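Local coordinates for CRISPR protein (Archaeoglobus fulgidus, PDB 4MJK) that probably serves as a Cas5-family subunit of the archaeal Cascade complex of type I-A CRISPR defence, helping to hold the guide RNA, at residues 69-78 and 228-236. Sequence-based numbering, arbitrary orientation.
Sequences IGWKALNCTP and YRIPIMTSI
Trp71 and Tyr228 meet through their side-chain torsions: chi1 of 57° puts Trp71 CG between its backbone N and carbonyl carbon, while an unusual chi1 of -99° brings the Tyr228 ring alongside the six-membered ring of the indole, at a slant. With planes tilted by 21° and centroids 5.0 Å apart, the pair is offset with little overlap, touching mainly where Trp71 CH2 lies 3.6 Å from Tyr228 CE2. Ile230 CG2 extends this apolar patch against Trp71 CZ2. At the far end of its ring, Tyr228 OH donates a 2.9 Å hydrogen bond to Ile69 O, in the carbonyl plane. A phenylalanine in place of Tyr228 would probably keep the ring contact but leave Ile69 O without this donor.

Further along, Pro231 abuts Lys72 CB, whose extended chain leads away to salt bridges with Asp177 and Glu258. Selenomethionine Met233 tucks its CE 3.3 Å from Ala73 O at the turn between two sheets, and Ile236 CD1 rests on Asn75 CB. Thr77 OG1 donates to Met233 O at 3.1 Å, close to the C=O axis, while a water bridges Cys76 O and Met233 N. Ring contact and the Tyr228 hydroxyl, rather than backbone pairing, thus join strands 69-73 and 228-231, which belong to different sheets; the Thr77 hydroxyl and the water fix the loop after Pro231 to strand 76-78.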
loop_
_atom_site.group_PDB
_atom_site.type_symbol
_atom_site.label_atom_id
_atom_site.label_comp_id
_atom_site.label_asym_id
_atom_site.label_seq_id
_atom_site.Cartn_x
_atom_site.Cartn_y
_atom_site.Cartn_z
ATOM N N ILE A 69 16.587 -19.110 -7.287
ATOM C CA ILE A 69 15.945 -18.051 -6.528
ATOM C C ILE A 69 14.470 -18.350 -6.424
ATOM O O ILE A 69 13.781 -18.456 -7.438
ATOM C CB ILE A 69 16.169 -16.654 -7.143
ATOM C CG1 ILE A 69 15.389 -15.598 -6.341
ATOM C CG2 ILE A 69 15.766 -16.631 -8.607
ATOM C CD1 ILE A 69 15.751 -14.149 -6.716
ATOM N N GLY A 70 14.005 -18.532 -5.194
ATOM C CA GLY A 70 12.604 -18.818 -4.909
ATOM C C GLY A 70 12.167 -17.991 -3.714
ATOM O O GLY A 70 13.006 -17.444 -2.993
ATOM N N TRP A 71 10.861 -17.900 -3.489
ATOM C CA TRP A 71 10.347 -17.076 -2.413
ATOM C C TRP A 71 8.977 -17.577 -2.013
ATOM O O TRP A 71 8.329 -18.308 -2.766
ATOM C CB TRP A 71 10.253 -15.604 -2.847
ATOM C CG TRP A 71 9.408 -15.412 -4.083
ATOM C CD1 TRP A 71 8.077 -15.091 -4.132
ATOM C CD2 TRP A 71 9.831 -15.576 -5.443
ATOM N NE1 TRP A 71 7.654 -15.033 -5.443
ATOM C CE2 TRP A 71 8.717 -15.334 -6.263
ATOM C CE3 TRP A 71 11.056 -15.904 -6.041
ATOM C CZ2 TRP A 71 8.783 -15.386 -7.649
ATOM C CZ3 TRP A 71 11.122 -15.958 -7.427
ATOM C CH2 TRP A 71 9.990 -15.707 -8.213
ATOM N N LYS A 72 8.557 -17.191 -0.810
ATOM C CA LYS A 72 7.235 -17.518 -0.306
ATOM C C LYS A 72 6.798 -16.483 0.719
ATOM O O LYS A 72 7.631 -15.889 1.414
ATOM C CB LYS A 72 7.216 -18.917 0.322
ATOM C CG LYS A 72 8.052 -19.026 1.573
ATOM C CD LYS A 72 8.171 -20.465 2.047
ATOM C CE LYS A 72 9.085 -20.549 3.268
ATOM N NZ LYS A 72 9.267 -21.961 3.786
ATOM N N ALA A 73 5.491 -16.267 0.803
ATOM C CA ALA A 73 4.922 -15.350 1.780
ATOM C C ALA A 73 4.992 -16.049 3.123
ATOM O O ALA A 73 4.849 -17.258 3.177
ATOM C CB ALA A 73 3.469 -15.016 1.423
ATOM N N LEU A 74 5.245 -15.293 4.190
ATOM C CA LEU A 74 5.237 -15.836 5.540
ATOM C C LEU A 74 3.922 -15.525 6.235
ATOM O O LEU A 74 3.465 -16.290 7.078
ATOM C CB LEU A 74 6.414 -15.267 6.356
ATOM C CG LEU A 74 7.790 -15.571 5.732
ATOM C CD1 LEU A 74 8.941 -14.884 6.473
ATOM C CD2 LEU A 74 8.009 -17.069 5.667
ATOM N N ASN A 75 3.296 -14.410 5.883
ATOM C CA ASN A 75 2.114 -13.980 6.625
ATOM C C ASN A 75 1.215 -13.051 5.822
ATOM O O ASN A 75 0.490 -12.240 6.387
ATOM C CB ASN A 75 2.544 -13.241 7.894
ATOM C CG ASN A 75 3.164 -11.900 7.581
ATOM O OD1 ASN A 75 3.609 -11.669 6.455
ATOM N ND2 ASN A 75 3.164 -10.995 8.548
ATOM N N CYS A 76 1.267 -13.147 4.503
ATOM C CA CYS A 76 0.557 -12.168 3.697
ATOM C C CYS A 76 0.067 -12.760 2.388
ATOM O O CYS A 76 0.473 -13.860 1.980
ATOM C CB CYS A 76 1.434 -10.928 3.443
ATOM S SG CYS A 76 2.932 -11.228 2.452
ATOM N N THR A 77 -0.827 -12.021 1.746
ATOM C CA THR A 77 -1.399 -12.438 0.479
ATOM C C THR A 77 -1.409 -11.193 -0.438
ATOM O O THR A 77 -1.771 -10.087 -0.009
ATOM C CB THR A 77 -2.822 -13.032 0.699
ATOM O OG1 THR A 77 -3.232 -13.798 -0.451
ATOM C CG2 THR A 77 -3.818 -11.935 0.943
ATOM N N PRO A 78 -0.975 -11.353 -1.693
ATOM C CA PRO A 78 -0.891 -10.177 -2.580
ATOM C C PRO A 78 -2.256 -9.731 -3.076
ATOM O O PRO A 78 -3.162 -10.547 -3.263
ATOM C CB PRO A 78 -0.059 -10.677 -3.765
ATOM C CG PRO A 78 0.523 -12.037 -3.310
ATOM C CD PRO A 78 -0.461 -12.574 -2.332
ATOM N N TYR A 228 7.130 -19.252 -13.791
ATOM C CA TYR A 228 7.258 -19.739 -12.413
ATOM C C TYR A 228 5.913 -20.182 -11.880
ATOM O O TYR A 228 4.882 -19.603 -12.238
ATOM C CB TYR A 228 7.743 -18.618 -11.477
ATOM C CG TYR A 228 9.219 -18.623 -11.156
ATOM C CD1 TYR A 228 10.156 -18.395 -12.137
ATOM C CD2 TYR A 228 9.667 -18.853 -9.853
ATOM C CE1 TYR A 228 11.514 -18.388 -11.850
ATOM C CE2 TYR A 228 11.021 -18.838 -9.548
ATOM C CZ TYR A 228 11.941 -18.607 -10.555
ATOM O OH TYR A 228 13.298 -18.603 -10.268
ATOM N N ARG A 229 5.924 -21.173 -10.994
ATOM C CA ARG A 229 4.774 -21.437 -10.145
ATOM C C ARG A 229 5.061 -20.698 -8.840
ATOM O O ARG A 229 6.199 -20.682 -8.386
ATOM C CB ARG A 229 4.588 -22.934 -9.889
ATOM C CG ARG A 229 4.319 -23.744 -11.147
ATOM C CD ARG A 229 3.064 -23.285 -11.906
ATOM N NE ARG A 229 1.810 -23.390 -11.151
ATOM C CZ ARG A 229 0.980 -24.434 -11.203
ATOM N NH1 ARG A 229 1.271 -25.489 -11.957
ATOM N NH2 ARG A 229 -0.147 -24.427 -10.504
ATOM N N ILE A 230 4.045 -20.051 -8.277
ATOM C CA ILE A 230 4.228 -19.210 -7.094
ATOM C C ILE A 230 3.160 -19.547 -6.072
ATOM O O ILE A 230 1.986 -19.727 -6.427
ATOM C CB ILE A 230 4.140 -17.687 -7.438
ATOM C CG1 ILE A 230 2.871 -17.390 -8.244
ATOM C CG2 ILE A 230 5.374 -17.248 -8.244
ATOM C CD1 ILE A 230 2.577 -15.908 -8.471
ATOM N N PRO A 231 3.549 -19.635 -4.795
ATOM C CA PRO A 231 2.544 -19.963 -3.782
ATOM C C PRO A 231 1.771 -18.717 -3.336
ATOM O O PRO A 231 2.345 -17.621 -3.235
ATOM C CB PRO A 231 3.385 -20.503 -2.631
ATOM C CG PRO A 231 4.675 -19.709 -2.722
ATOM C CD PRO A 231 4.901 -19.495 -4.219
ATOM N N ILE A 232 0.479 -18.904 -3.077
ATOM C CA ILE A 232 -0.401 -17.846 -2.611
ATOM C C ILE A 232 -1.080 -18.356 -1.340
ATOM O O ILE A 232 -1.886 -19.288 -1.365
ATOM C CB ILE A 232 -1.480 -17.488 -3.649
ATOM C CG1 ILE A 232 -0.853 -17.131 -5.015
ATOM C CG2 ILE A 232 -2.405 -16.391 -3.097
ATOM C CD1 ILE A 232 -0.323 -15.755 -5.112
HETATM N N MSE A 233 -0.719 -17.741 -0.229
HETATM C CA MSE A 233 -1.201 -18.127 1.082
HETATM C C MSE A 233 -2.642 -17.661 1.237
HETATM O O MSE A 233 -2.957 -16.512 0.925
HETATM C CB MSE A 233 -0.308 -17.422 2.107
HETATM C CG MSE A 233 -0.430 -17.854 3.529
HETATM SE SE MSE A 233 1.042 -17.022 4.518
HETATM C CE MSE A 233 2.198 -18.591 4.691
ATOM N N THR A 234 -3.521 -18.544 1.701
ATOM C CA THR A 234 -4.920 -18.175 1.920
ATOM C C THR A 234 -5.270 -18.097 3.403
ATOM O O THR A 234 -6.339 -17.617 3.769
ATOM C CB THR A 234 -5.888 -19.157 1.236
ATOM O OG1 THR A 234 -5.552 -20.501 1.598
ATOM C CG2 THR A 234 -5.809 -19.015 -0.274
ATOM N N SER A 235 -4.369 -18.575 4.250
ATOM C CA SER A 235 -4.589 -18.576 5.688
ATOM C C SER A 235 -3.249 -18.469 6.374
ATOM O O SER A 235 -2.245 -19.006 5.886
ATOM C CB SER A 235 -5.293 -19.872 6.120
ATOM O OG SER A 235 -5.090 -20.150 7.503
ATOM N N ILE A 236 -3.231 -17.786 7.513
ATOM C CA ILE A 236 -2.004 -17.627 8.279
ATOM C C ILE A 236 -1.425 -18.987 8.679
ATOM O O ILE A 236 -0.229 -19.111 8.933
ATOM C CB ILE A 236 -2.244 -16.746 9.533
ATOM C CG1 ILE A 236 -0.922 -16.395 10.219
ATOM C CG2 ILE A 236 -3.219 -17.429 10.507
ATOM C CD1 ILE A 236 0.010 -15.555 9.364
HETATM O O HOH W 1 0.777 -15.243 -0.425
#